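Local structure of putative glycoside hydrolase (Parabacteroides distasonis ATCC 8503, 3GYC) at residues W71-V76 with R117-V123; L150-L154 with L389-L393; F227-Y231 with V385-L389. The protein is of unproven function but is probably a TIM-barrel glycoside hydrolase that cleaves glycosidic bonds in carbohydrates. All blocks are in the same frame, centred on the assembly; numbering follows the deposited sequence.

Contact 1 of 3, residues W71-V76 with R117-V123. With EDO (1,2-ethanediol), chain F.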
ATOM      1  N   TRP A  71      -6.622  19.532  11.107  1.00 10.80           N
ATOM      2  CA  TRP A  71      -6.558  19.854   9.679  1.00 10.36           C
ATOM      3  C   TRP A  71      -7.822  19.551   8.902  1.00 11.91           C
ATOM      4  O   TRP A  71      -8.382  18.481   9.074  1.00 13.41           O
ATOM      5  CB  TRP A  71      -5.469  19.040   9.011  1.00 10.20           C
ATOM      6  CG  TRP A  71      -4.086  19.262   9.564  1.00 10.71           C
ATOM      7  CD1 TRP A  71      -3.498  18.594  10.604  1.00 10.05           C
ATOM      8  CD2 TRP A  71      -3.120  20.211   9.088  1.00 11.25           C
ATOM      9  NE1 TRP A  71      -2.209  19.059  10.792  1.00  9.98           N
ATOM     10  CE2 TRP A  71      -1.953  20.046   9.874  1.00 11.54           C
ATOM     11  CE3 TRP A  71      -3.125  21.184   8.064  1.00 11.59           C
ATOM     12  CZ2 TRP A  71      -0.788  20.827   9.674  1.00 10.83           C
ATOM     13  CZ3 TRP A  71      -1.984  21.937   7.861  1.00 11.74           C
ATOM     14  CH2 TRP A  71      -0.834  21.758   8.667  1.00 12.23           C
ATOM     15  N   LEU A  72      -8.216  20.478   8.019  1.00 11.70           N
ATOM     16  CA  LEU A  72      -9.342  20.321   7.128  1.00 11.58           C
ATOM     17  C   LEU A  72      -8.838  19.761   5.788  1.00 12.37           C
ATOM     18  O   LEU A  72      -8.013  20.390   5.116  1.00 13.62           O
ATOM     19  CB  LEU A  72     -10.039  21.664   6.921  1.00 12.92           C
ATOM     20  CG  LEU A  72     -11.357  21.637   6.126  1.00 13.95           C
ATOM     21  CD1 LEU A  72     -12.447  20.833   6.819  1.00 13.41           C
ATOM     22  CD2 LEU A  72     -11.832  23.069   5.874  1.00 14.25           C
ATOM     23  N   LEU A  73      -9.266  18.543   5.438  1.00 11.27           N
ATOM     24  CA  LEU A  73      -8.806  17.873   4.224  1.00 10.48           C
ATOM     25  C   LEU A  73      -9.856  17.913   3.131  1.00 11.00           C
ATOM     26  O   LEU A  73     -11.048  17.808   3.430  1.00 11.71           O
ATOM     27  CB  LEU A  73      -8.447  16.414   4.516  1.00  9.92           C
ATOM     28  CG  LEU A  73      -7.457  16.135   5.648  1.00 10.86           C
ATOM     29  CD1 LEU A  73      -7.228  14.667   5.785  1.00  8.57           C
ATOM     30  CD2 LEU A  73      -6.129  16.906   5.512  1.00  7.30           C
ATOM     31  N   LYS A  74      -9.421  18.100   1.882  1.00 12.45           N
ATOM     32  CA  LYS A  74     -10.320  18.067   0.721  1.00 14.25           C
ATOM     33  C   LYS A  74     -10.392  16.638   0.256  1.00 14.95           C
ATOM     34  O   LYS A  74      -9.397  15.944   0.317  1.00 17.38           O
ATOM     35  CB  LYS A  74      -9.794  18.939  -0.409  1.00 15.56           C
ATOM     36  CG  LYS A  74      -9.626  20.374   0.016  1.00 18.06           C
ATOM     37  CD  LYS A  74      -9.220  21.319  -1.128  1.00 18.80           C
ATOM     38  CE  LYS A  74      -7.766  21.237  -1.494  1.00 19.18           C
ATOM     39  NZ  LYS A  74      -7.420  22.412  -2.366  1.00 18.27           N
ATOM     40  N   GLU A  75     -11.543  16.178  -0.216  1.00 14.36           N
ATOM     41  CA  GLU A  75     -11.646  14.768  -0.618  1.00 15.87           C
ATOM     42  C   GLU A  75     -10.896  14.471  -1.923  1.00 14.63           C
ATOM     43  O   GLU A  75     -10.725  15.347  -2.790  1.00 13.12           O
ATOM     44  CB  GLU A  75     -13.136  14.305  -0.708  1.00 17.13           C
ATOM     45  CG  GLU A  75     -13.966  14.849  -1.894  1.00 16.75           C
ATOM     46  CD  GLU A  75     -14.487  16.283  -1.737  1.00 19.91           C
ATOM     47  OE1 GLU A  75     -14.178  16.979  -0.722  1.00 21.38           O
ATOM     48  OE2 GLU A  75     -15.249  16.717  -2.637  1.00 19.19           O
ATOM     49  N   VAL A  76     -10.404  13.245  -2.021  1.00 14.14           N
ATOM     50  CA  VAL A  76      -9.763  12.761  -3.236  1.00 15.91           C
ATOM     51  C   VAL A  76     -10.841  12.312  -4.233  1.00 14.78           C
ATOM     52  O   VAL A  76     -10.718  12.507  -5.450  1.00 15.25           O
ATOM     53  CB  VAL A  76      -8.843  11.551  -2.961  1.00 16.94           C
ATOM     54  CG1 VAL A  76      -7.936  11.330  -4.170  1.00 17.41           C
ATOM     55  CG2 VAL A  76      -7.996  11.766  -1.699  1.00 18.66           C
ATOM     56  N   ARG A 117      -2.252  13.675   1.566  1.00 11.29           N
ATOM     57  CA  ARG A 117      -3.612  14.173   1.531  1.00 12.32           C
ATOM     58  C   ARG A 117      -3.575  15.682   1.496  1.00 13.52           C
ATOM     59  O   ARG A 117      -2.801  16.297   2.218  1.00 12.65           O
ATOM     60  CB  ARG A 117      -4.403  13.671   2.727  1.00 11.88           C
ATOM     61  CG  ARG A 117      -4.636  12.160   2.680  1.00 10.76           C
ATOM     62  CD  ARG A 117      -5.789  11.780   1.720  1.00 11.26           C
ATOM     63  NE  ARG A 117      -7.076  12.134   2.332  1.00 10.16           N
ATOM     64  CZ  ARG A 117      -7.864  13.135   1.948  1.00 11.64           C
ATOM     65  NH1 ARG A 117      -7.551  13.920   0.913  1.00 12.84           N
ATOM     66  NH2 ARG A 117      -8.981  13.359   2.605  1.00 13.04           N
ATOM     67  N   LEU A 118      -4.365  16.255   0.610  1.00 13.28           N
ATOM     68  CA  LEU A 118      -4.420  17.715   0.476  1.00 12.85           C
ATOM     69  C   LEU A 118      -5.304  18.358   1.520  1.00 12.56           C
ATOM     70  O   LEU A 118      -6.528  18.132   1.553  1.00 13.01           O
ATOM     71  CB  LEU A 118      -4.918  18.150  -0.890  1.00 13.46           C
ATOM     72  CG  LEU A 118      -4.052  17.836  -2.104  1.00 15.76           C
ATOM     73  CD1 LEU A 118      -4.816  18.222  -3.374  1.00 16.37           C
ATOM     74  CD2 LEU A 118      -2.678  18.547  -2.021  1.00 14.70           C
ATOM     75  N   ASP A 119      -4.683  19.173   2.366  1.00 11.47           N
ATOM     76  CA  ASP A 119      -5.411  19.979   3.316  1.00 11.58           C
ATOM     77  C   ASP A 119      -5.765  21.255   2.540  1.00 11.88           C
ATOM     78  O   ASP A 119      -5.228  21.497   1.459  1.00 12.95           O
ATOM     79  CB  ASP A 119      -4.587  20.330   4.535  1.00 13.27           C
ATOM     80  CG  ASP A 119      -3.359  21.209   4.192  1.00 14.41           C
ATOM     81  OD1 ASP A 119      -2.461  20.705   3.472  1.00 16.02           O
ATOM     82  OD2 ASP A 119      -3.336  22.403   4.613  1.00 16.60           O
ATOM     83  N   VAL A 120      -6.619  22.096   3.099  1.00 10.75           N
ATOM     84  CA  VAL A 120      -7.031  23.301   2.388  1.00 12.52           C
ATOM     85  C   VAL A 120      -5.844  24.255   2.051  1.00 13.50           C
ATOM     86  O   VAL A 120      -5.905  25.001   1.095  1.00 14.22           O
ATOM     87  CB  VAL A 120      -8.180  24.005   3.121  1.00 14.11           C
ATOM     88  CG1 VAL A 120      -9.411  23.071   3.100  1.00 14.03           C
ATOM     89  CG2 VAL A 120      -7.782  24.352   4.557  1.00 14.33           C
ATOM     90  N   ASP A 121      -4.766  24.195   2.809  1.00 14.25           N
ATOM     91  CA  ASP A 121      -3.588  25.011   2.514  1.00 15.58           C
ATOM     92  C   ASP A 121      -2.526  24.261   1.708  1.00 15.17           C
ATOM     93  O   ASP A 121      -1.441  24.784   1.470  1.00 14.75           O
ATOM     94  CB  ASP A 121      -3.006  25.513   3.813  1.00 16.58           C
ATOM     95  CG  ASP A 121      -3.992  26.341   4.586  1.00 17.63           C
ATOM     96  OD1 ASP A 121      -4.622  27.234   3.996  1.00 16.82           O
ATOM     97  OD2 ASP A 121      -4.125  26.114   5.800  1.00 20.45           O
ATOM     98  N   GLU A 122      -2.836  23.043   1.306  1.00 14.93           N
ATOM     99  CA  GLU A 122      -1.983  22.226   0.471  1.00 16.38           C
ATOM    100  C   GLU A 122      -0.521  22.281   0.912  1.00 14.00           C
ATOM    101  O   GLU A 122       0.365  22.574   0.109  1.00 10.05           O
ATOM    102  CB  GLU A 122      -2.137  22.671  -0.995  1.00 19.38           C
ATOM    103  CG  GLU A 122      -3.569  22.519  -1.484  1.00 22.41           C
ATOM    104  CD  GLU A 122      -3.726  22.647  -2.986  1.00 25.24           C
ATOM    105  OE1 GLU A 122      -2.863  23.264  -3.657  1.00 26.85           O
ATOM    106  OE2 GLU A 122      -4.763  22.141  -3.499  1.00 28.47           O
ATOM    107  N   VAL A 123      -0.273  21.935   2.175  1.00 14.07           N
ATOM    108  CA  VAL A 123       1.090  22.049   2.710  1.00 15.17           C
ATOM    109  C   VAL A 123       2.132  21.107   2.056  1.00 16.35           C
ATOM    110  O   VAL A 123       3.334  21.428   2.019  1.00 15.85           O
ATOM    111  CB  VAL A 123       1.143  21.992   4.270  1.00 14.63           C
ATOM    112  CG1 VAL A 123       0.292  23.114   4.868  1.00 12.90           C
ATOM    113  CG2 VAL A 123       0.783  20.634   4.810  1.00 13.32           C
TER
HETATM  114  C1  EDO F   5      -3.864  13.264  -2.309  1.00 34.13           C
HETATM  115  O1  EDO F   5      -4.061  12.210  -1.338  1.00 34.53           O
HETATM  116  C2  EDO F   5      -5.088  14.206  -2.426  1.00 33.91           C
HETATM  117  O2  EDO F   5      -5.637  14.609  -1.148  1.00 31.36           O
HETATM  118  O   HOH W   1     -11.542  14.944   2.918  1.00 13.80           O
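The guanidinium of R117 is sandwiched between two aliphatic groups: V76 CG2 lies over one face, 3.4 Å from R117 NH1, and L73 CD1 over the other. Its edge is polar. R117 NH1 donates in plane to K74 O (2.8 Å, almost straight at 173°) and also to O2 of a bound 1,2-ethanediol, while R117 NH2 donates to a water that is weakly bonded to L73 O. Bends at chi2 and chi3 (-79° and -74°) fold the chain back toward 71-76, and E28 holds R117 NE in a salt bridge. A leucine in place of R117 would probably leave K74 O and the E28 carboxylate without their mates and the water with one grip fewer. The second flat group, the W71 indole, offers its edge: D119 OD2 sits near the ring plane, 3.5 Å from W71 CZ3, with the carboxylate nearly perpendicular to the ring. That carboxylate is fixed by its own segment, D119 OD1 taking V123 N with its syn lone pair and D119 OD2 taking D121 N from well above the carboxylate plane. Between these groups the backbones meet at a single bridge, L73 with D119, where K74 N donates to L118 O (2.9 Å) and V120 N to L72 O (3.0 Å). Farther out, K74 NZ makes a salt bridge with E122 OE2 (2.9 Å) from above the carboxylate plane, and L72 CD2 rests on V120 CG1 at 3.7 Å. An Asx turn at D119, overlapping a type I turn from D119 to E122, thus shapes the loop after strand 109-113, and the bridge joins it to strand 71-73, which pairs antiparallel with strand 88-90, on the C-terminal rim of the barrel, the end where TIM-barrel glycosidases bind their substrates.

Contact 2 of 3, residues L150-L154 with L389-L393; sequences LDTIL and LLKRL
I153 O is gripped side-on by R392, whose NE and NH2 both donate to this one oxygen, R392 NE at 2.8 Å and R392 NH2 at the same length. The contact lies at the N-terminal end of the parallel TIM barrel, where strand 153-157 begins and the C-terminal helix 384-390 runs out into the last residues of the chain. Both nitrogens approach in the carbonyl plane, and the oxygen is in the guanidinium plane, only 3° out of it; the shared acceptor bends each bond, to 145° at NE and 143° at NH2. R392 NH2 also stands 3.1 Å from L150 O, the carbonyl that accepts I153 N in the 3-10 turn leading into the strand. R392 NH2 also donates to a water, which in turn donates to the exposed D151 at OD1 (2.6 Å), so the opposite charges are linked indirectly. The aspartate oxygen is well out of the guanidinium plane, with no N-H aimed at it. The R392 chain is extended as far as CD and turns at chi3, which swings NE toward the carbonyl; the flat guanidinium then presents NH2 beside it. The inner half of the contact is apolar. L154 carries its CG anti to the backbone N, and its CD1 methyl reaches L389 CD1 (3.8 Å) and L393 CD2 (4.0 Å). V341 of strand 340-343 backs both of those leucines. L154 O, buried here with no polar partner in the model, faces carbon instead, lying 3.4 Å from R392 CD and 3.5 Å from L389 CD1.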
ATOM      1  N   LEU A 150       9.266   3.046  17.740  1.00 14.87           N
ATOM      2  CA  LEU A 150       9.906   2.854  16.434  1.00 15.95           C
ATOM      3  C   LEU A 150      10.020   1.370  16.057  1.00 15.35           C
ATOM      4  O   LEU A 150       9.953   1.032  14.885  1.00 14.54           O
ATOM      5  CB  LEU A 150      11.263   3.536  16.401  1.00 18.08           C
ATOM      6  CG  LEU A 150      11.789   3.999  15.049  1.00 19.86           C
ATOM      7  CD1 LEU A 150      10.696   4.718  14.277  1.00 19.59           C
ATOM      8  CD2 LEU A 150      13.051   4.898  15.259  1.00 20.39           C
ATOM      9  N   ASP A 151      10.176   0.490  17.046  1.00 15.74           N
ATOM     10  CA  ASP A 151      10.259  -0.953  16.766  1.00 17.49           C
ATOM     11  C   ASP A 151       8.964  -1.554  16.217  1.00 16.32           C
ATOM     12  O   ASP A 151       8.980  -2.666  15.693  1.00 16.68           O
ATOM     13  CB  ASP A 151      10.703  -1.712  18.000  1.00 21.24           C
ATOM     14  CG  ASP A 151      12.102  -1.317  18.425  1.00 26.55           C
ATOM     15  OD1 ASP A 151      12.958  -1.139  17.515  1.00 29.06           O
ATOM     16  OD2 ASP A 151      12.338  -1.147  19.660  1.00 30.96           O
ATOM     17  N   THR A 152       7.863  -0.817  16.298  1.00 15.20           N
ATOM     18  CA  THR A 152       6.589  -1.250  15.698  1.00 14.61           C
ATOM     19  C   THR A 152       6.549  -0.976  14.192  1.00 13.39           C
ATOM     20  O   THR A 152       5.750  -1.553  13.495  1.00 11.73           O
ATOM     21  CB  THR A 152       5.428  -0.544  16.412  1.00 15.16           C
ATOM     22  OG1 THR A 152       5.309  -1.081  17.739  1.00 16.20           O
ATOM     23  CG2 THR A 152       4.120  -0.696  15.660  1.00 13.12           C
ATOM     24  N   ILE A 153       7.433  -0.099  13.700  1.00 11.32           N
ATOM     25  CA  ILE A 153       7.467   0.260  12.319  1.00 12.86           C
ATOM     26  C   ILE A 153       8.291  -0.781  11.557  1.00 13.51           C
ATOM     27  O   ILE A 153       9.423  -1.103  11.928  1.00 13.34           O
ATOM     28  CB  ILE A 153       8.049   1.683  12.109  1.00 12.10           C
ATOM     29  CG1 ILE A 153       7.205   2.718  12.879  1.00 12.09           C
ATOM     30  CG2 ILE A 153       8.174   1.979  10.611  1.00 12.50           C
ATOM     31  CD1 ILE A 153       5.687   2.673  12.663  1.00  9.99           C
ATOM     32  N   LEU A 154       7.688  -1.281  10.491  1.00 14.36           N
ATOM     33  CA  LEU A 154       8.255  -2.353   9.682  1.00 14.70           C
ATOM     34  C   LEU A 154       9.131  -1.803   8.558  1.00 13.09           C
ATOM     35  O   LEU A 154      10.214  -2.299   8.281  1.00 13.96           O
ATOM     36  CB  LEU A 154       7.083  -3.133   9.104  1.00 15.75           C
ATOM     37  CG  LEU A 154       7.323  -4.415   8.389  1.00 17.27           C
ATOM     38  CD1 LEU A 154       7.981  -5.417   9.365  1.00 16.86           C
ATOM     39  CD2 LEU A 154       5.932  -4.872   7.836  1.00 17.97           C
ATOM     40  N   LEU A 389      14.935  -5.652   6.839  1.00 15.29           N
ATOM     41  CA  LEU A 389      13.497  -5.929   6.962  1.00 14.67           C
ATOM     42  C   LEU A 389      13.231  -7.238   7.704  1.00 14.64           C
ATOM     43  O   LEU A 389      12.367  -7.289   8.571  1.00 15.47           O
ATOM     44  CB  LEU A 389      12.844  -5.983   5.608  1.00 15.32           C
ATOM     45  CG  LEU A 389      11.344  -6.250   5.566  1.00 15.94           C
ATOM     46  CD1 LEU A 389      10.565  -5.309   6.520  1.00 15.50           C
ATOM     47  CD2 LEU A 389      10.854  -6.100   4.140  1.00 17.44           C
ATOM     48  N   LEU A 390      13.989  -8.291   7.396  1.00 15.91           N
ATOM     49  CA  LEU A 390      13.769  -9.599   8.045  1.00 16.67           C
ATOM     50  C   LEU A 390      13.881  -9.573   9.550  1.00 17.69           C
ATOM     51  O   LEU A 390      13.111 -10.266  10.240  1.00 17.09           O
ATOM     52  CB  LEU A 390      14.679 -10.693   7.452  1.00 17.36           C
ATOM     53  CG  LEU A 390      14.192 -11.423   6.194  1.00 17.66           C
ATOM     54  CD1 LEU A 390      13.577 -10.561   5.116  1.00 18.22           C
ATOM     55  CD2 LEU A 390      15.346 -12.291   5.633  1.00 18.43           C
ATOM     56  N   LYS A 391      14.810  -8.787  10.082  1.00 17.67           N
ATOM     57  CA  LYS A 391      14.938  -8.682  11.522  1.00 19.00           C
ATOM     58  C   LYS A 391      13.725  -8.035  12.186  1.00 19.20           C
ATOM     59  O   LYS A 391      13.596  -8.141  13.397  1.00 19.46           O
ATOM     60  CB  LYS A 391      16.130  -7.810  11.912  1.00 21.79           C
ATOM     61  CG  LYS A 391      17.473  -8.429  11.715  1.00 25.15           C
ATOM     62  CD  LYS A 391      18.629  -7.459  12.148  1.00 28.33           C
ATOM     63  CE  LYS A 391      18.464  -6.028  11.567  1.00 30.09           C
ATOM     64  NZ  LYS A 391      19.822  -5.321  11.419  1.00 33.00           N
ATOM     65  N   ARG A 392      12.909  -7.305  11.423  1.00 17.83           N
ATOM     66  CA  ARG A 392      11.723  -6.617  11.960  1.00 18.25           C
ATOM     67  C   ARG A 392      10.408  -7.456  11.838  1.00 20.88           C
ATOM     68  O   ARG A 392       9.351  -7.107  12.402  1.00 19.75           O
ATOM     69  CB  ARG A 392      11.582  -5.273  11.237  1.00 16.74           C
ATOM     70  CG  ARG A 392      12.871  -4.447  11.227  1.00 16.61           C
ATOM     71  CD  ARG A 392      12.671  -3.085  10.541  1.00 16.28           C
ATOM     72  NE  ARG A 392      11.978  -2.175  11.439  1.00 14.49           N
ATOM     73  CZ  ARG A 392      12.588  -1.482  12.407  1.00 14.94           C
ATOM     74  NH1 ARG A 392      13.895  -1.592  12.610  1.00 15.18           N
ATOM     75  NH2 ARG A 392      11.895  -0.706  13.209  1.00 13.85           N
ATOM     76  N   LEU A 393      10.455  -8.530  11.059  1.00 22.61           N
ATOM     77  CA  LEU A 393       9.280  -9.376  10.882  1.00 24.83           C
ATOM     78  C   LEU A 393       8.974 -10.133  12.187  1.00 27.48           C
ATOM     79  O   LEU A 393       7.846 -10.602  12.368  1.00 30.07           O
ATOM     80  CB  LEU A 393       9.477 -10.355   9.734  1.00 23.94           C
ATOM     81  CG  LEU A 393       9.624  -9.770   8.342  1.00 23.13           C
ATOM     82  CD1 LEU A 393      10.115 -10.860   7.413  1.00 21.80           C
ATOM     83  CD2 LEU A 393       8.322  -9.153   7.855  1.00 22.62           C
ATOM     84  OXT LEU A 393       9.812 -10.293  13.105  1.00 30.05           O
TER
HETATM   85  O   HOH W   2      13.504   0.426  15.490  1.00 28.95           O

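Contact 3 of 3, residues F227-Y231 with V385-L389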
ATOM      1  N   PHE A 227      19.404   1.273  -4.131  1.00 17.69           N
ATOM      2  CA  PHE A 227      19.117   2.104  -2.948  1.00 16.99           C
ATOM      3  C   PHE A 227      17.755   1.818  -2.290  1.00 15.74           C
ATOM      4  O   PHE A 227      17.430   2.418  -1.255  1.00 15.83           O
ATOM      5  CB  PHE A 227      19.213   3.608  -3.305  1.00 18.20           C
ATOM      6  CG  PHE A 227      18.361   4.019  -4.486  1.00 18.44           C
ATOM      7  CD1 PHE A 227      17.021   4.278  -4.335  1.00 18.85           C
ATOM      8  CD2 PHE A 227      18.917   4.144  -5.743  1.00 18.60           C
ATOM      9  CE1 PHE A 227      16.217   4.640  -5.433  1.00 19.45           C
ATOM     10  CE2 PHE A 227      18.133   4.506  -6.848  1.00 19.51           C
ATOM     11  CZ  PHE A 227      16.773   4.766  -6.683  1.00 18.79           C
ATOM     12  N   LEU A 228      16.933   0.973  -2.916  1.00 14.76           N
ATOM     13  CA  LEU A 228      15.663   0.540  -2.327  1.00 14.12           C
ATOM     14  C   LEU A 228      15.954  -0.709  -1.497  1.00 14.28           C
ATOM     15  O   LEU A 228      16.637  -1.615  -1.966  1.00 13.97           O
ATOM     16  CB  LEU A 228      14.656   0.203  -3.408  1.00 14.37           C
ATOM     17  CG  LEU A 228      14.275   1.356  -4.339  1.00 14.71           C
ATOM     18  CD1 LEU A 228      13.416   0.871  -5.503  1.00 14.82           C
ATOM     19  CD2 LEU A 228      13.593   2.467  -3.567  1.00 12.88           C
ATOM     20  N   ASP A 229      15.467  -0.745  -0.265  1.00 14.23           N
ATOM     21  CA  ASP A 229      15.708  -1.891   0.647  1.00 13.45           C
ATOM     22  C   ASP A 229      14.720  -3.047   0.402  1.00 13.73           C
ATOM     23  O   ASP A 229      14.946  -4.179   0.841  1.00 14.64           O
ATOM     24  CB  ASP A 229      15.609  -1.431   2.107  1.00 14.28           C
ATOM     25  CG  ASP A 229      16.764  -0.505   2.534  1.00 16.61           C
ATOM     26  OD1 ASP A 229      17.900  -0.676   1.987  1.00 18.02           O
ATOM     27  OD2 ASP A 229      16.574   0.385   3.445  1.00 15.51           O
ATOM     28  N   LEU A 230      13.589  -2.715  -0.219  1.00 14.23           N
ATOM     29  CA  LEU A 230      12.531  -3.650  -0.569  1.00 14.37           C
ATOM     30  C   LEU A 230      11.687  -3.062  -1.696  1.00 13.21           C
ATOM     31  O   LEU A 230      11.792  -1.876  -2.004  1.00 11.76           O
ATOM     32  CB  LEU A 230      11.622  -3.950   0.620  1.00 16.14           C
ATOM     33  CG  LEU A 230      10.895  -2.807   1.301  1.00 17.21           C
ATOM     34  CD1 LEU A 230       9.433  -3.140   1.666  1.00 18.20           C
ATOM     35  CD2 LEU A 230      11.665  -2.308   2.540  1.00 17.53           C
ATOM     36  N   TYR A 231      10.842  -3.871  -2.312  1.00 12.81           N
ATOM     37  CA  TYR A 231       9.960  -3.358  -3.322  1.00 14.36           C
ATOM     38  C   TYR A 231       8.534  -3.591  -2.805  1.00 16.42           C
ATOM     39  O   TYR A 231       8.209  -4.694  -2.315  1.00 15.44           O
ATOM     40  CB  TYR A 231      10.111  -4.035  -4.714  1.00 13.99           C
ATOM     41  CG  TYR A 231      11.491  -4.182  -5.291  1.00 13.72           C
ATOM     42  CD1 TYR A 231      12.517  -3.287  -4.994  1.00 13.62           C
ATOM     43  CD2 TYR A 231      11.762  -5.202  -6.213  1.00 14.36           C
ATOM     44  CE1 TYR A 231      13.784  -3.452  -5.545  1.00 13.92           C
ATOM     45  CE2 TYR A 231      13.009  -5.346  -6.788  1.00 13.79           C
ATOM     46  CZ  TYR A 231      14.004  -4.463  -6.465  1.00 13.52           C
ATOM     47  OH  TYR A 231      15.226  -4.638  -7.020  1.00 15.16           O
ATOM     48  N   VAL A 385      21.089  -6.336   2.979  1.00 13.62           N
ATOM     49  CA  VAL A 385      20.019  -5.382   2.713  1.00 13.81           C
ATOM     50  C   VAL A 385      18.672  -5.980   3.191  1.00 14.16           C
ATOM     51  O   VAL A 385      17.935  -5.331   3.948  1.00 13.37           O
ATOM     52  CB  VAL A 385      19.935  -4.899   1.235  1.00 12.79           C
ATOM     53  CG1 VAL A 385      18.713  -3.968   1.036  1.00 12.94           C
ATOM     54  CG2 VAL A 385      21.249  -4.209   0.817  1.00 12.99           C
ATOM     55  N   ALA A 386      18.385  -7.218   2.772  1.00 13.76           N
ATOM     56  CA  ALA A 386      17.144  -7.882   3.148  1.00 14.69           C
ATOM     57  C   ALA A 386      17.052  -8.091   4.651  1.00 15.75           C
ATOM     58  O   ALA A 386      15.952  -8.058   5.206  1.00 15.73           O
ATOM     59  CB  ALA A 386      16.991  -9.221   2.414  1.00 13.24           C
ATOM     60  N   ALA A 387      18.197  -8.328   5.303  1.00 15.99           N
ATOM     61  CA  ALA A 387      18.214  -8.558   6.745  1.00 16.49           C
ATOM     62  C   ALA A 387      17.641  -7.366   7.498  1.00 16.97           C
ATOM     63  O   ALA A 387      17.161  -7.546   8.600  1.00 17.92           O
ATOM     64  CB  ALA A 387      19.608  -8.879   7.258  1.00 15.94           C
ATOM     65  N   LYS A 388      17.694  -6.158   6.925  1.00 18.14           N
ATOM     66  CA  LYS A 388      17.131  -4.979   7.613  1.00 18.34           C
ATOM     67  C   LYS A 388      15.642  -5.153   7.857  1.00 16.19           C
ATOM     68  O   LYS A 388      15.144  -4.804   8.930  1.00 15.32           O
ATOM     69  CB  LYS A 388      17.407  -3.666   6.866  1.00 19.64           C
ATOM     70  CG  LYS A 388      18.872  -3.278   6.892  1.00 21.66           C
ATOM     71  CD  LYS A 388      19.163  -1.859   6.348  1.00 22.19           C
ATOM     72  CE  LYS A 388      18.804  -1.741   4.887  1.00 23.06           C
ATOM     73  NZ  LYS A 388      19.405  -0.491   4.213  1.00 21.33           N
ATOM     74  N   LEU A 389      14.935  -5.652   6.839  1.00 15.29           N
ATOM     75  CA  LEU A 389      13.497  -5.929   6.962  1.00 14.67           C
ATOM     76  C   LEU A 389      13.231  -7.238   7.704  1.00 14.64           C
ATOM     77  O   LEU A 389      12.367  -7.289   8.571  1.00 15.47           O
ATOM     78  CB  LEU A 389      12.844  -5.983   5.608  1.00 15.32           C
ATOM     79  CG  LEU A 389      11.344  -6.250   5.566  1.00 15.94           C
ATOM     80  CD1 LEU A 389      10.565  -5.309   6.520  1.00 15.50           C
ATOM     81  CD2 LEU A 389      10.854  -6.100   4.140  1.00 17.44           C
TER
HETATM   82  O   HOH W   3      15.366  -4.738   3.663  1.00 17.03           O
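D229 meets the C-terminal helix with every atom of its side chain. Its CB rests against V385 CG1 at 4.1 Å, a methyl that also approaches D229 OD1 (3.5 Å). The next atom, D229 CG, lies 3.1 Å from K388 NZ, and from it the two oxygens part ways. D229 OD1 takes the salt bridge, accepting from K388 NZ at 2.7 Å; the ammonium comes from above the carboxylate plane, 42° out of it, and the two side chains cross at about a right angle. D229 OD2 is 3.1 Å from the same NZ but has further partners elsewhere: R200 NH2 in a second salt bridge and the backbone N of F208. The lysine reaches the carboxylate through a bend at chi3 (-64°), which turns its CE and NZ across the aspartate. One water joins the two backbones, donating to D229 O and to V385 O (2.7 Å) and accepting weakly from L389 N. L230, the next residue, packs on the apolar side. Its CG is wedged between the backbone N and the carbonyl carbon (chi1 58°), and its CD1 lies 4.1 Å from L389 CD2, the second methyl of that leucine. Y155 and V302, from two barrel strands, also touch L230. The loop entering strand 231-232 at the N-terminal end of the barrel is thereby tied to helix 384-390. With a lysine and an arginine on one buried carboxylate, D229 is probably held firmly in its charged form, its two oxygens sharing the work: OD1 fastens the loop to the C-terminal helix, and OD2 ties it to R200 and to the neighbouring backbone at F208.

How the contacts relate
Contacts 2 and 3 are neighbours on the same helix: their centres are 11 Å apart, both use helix 384-390, and L389 belongs to each, one methyl turned to the start of strand 153-157 and the other to the loop before strand 231-232. Together they lay the C-terminal helix against the N-terminal end of the barrel. Contact 1 is remote from both, with centres 30 Å from contact 2 and 32 Å from contact 3, and nearest atoms about 17 and 20 Å away. It belongs to the C-terminal rim, where glycosidases of this fold have their active sites, and is the only one of the three holding a bound 1,2-ethanediol, probably from the crystallisation liquor.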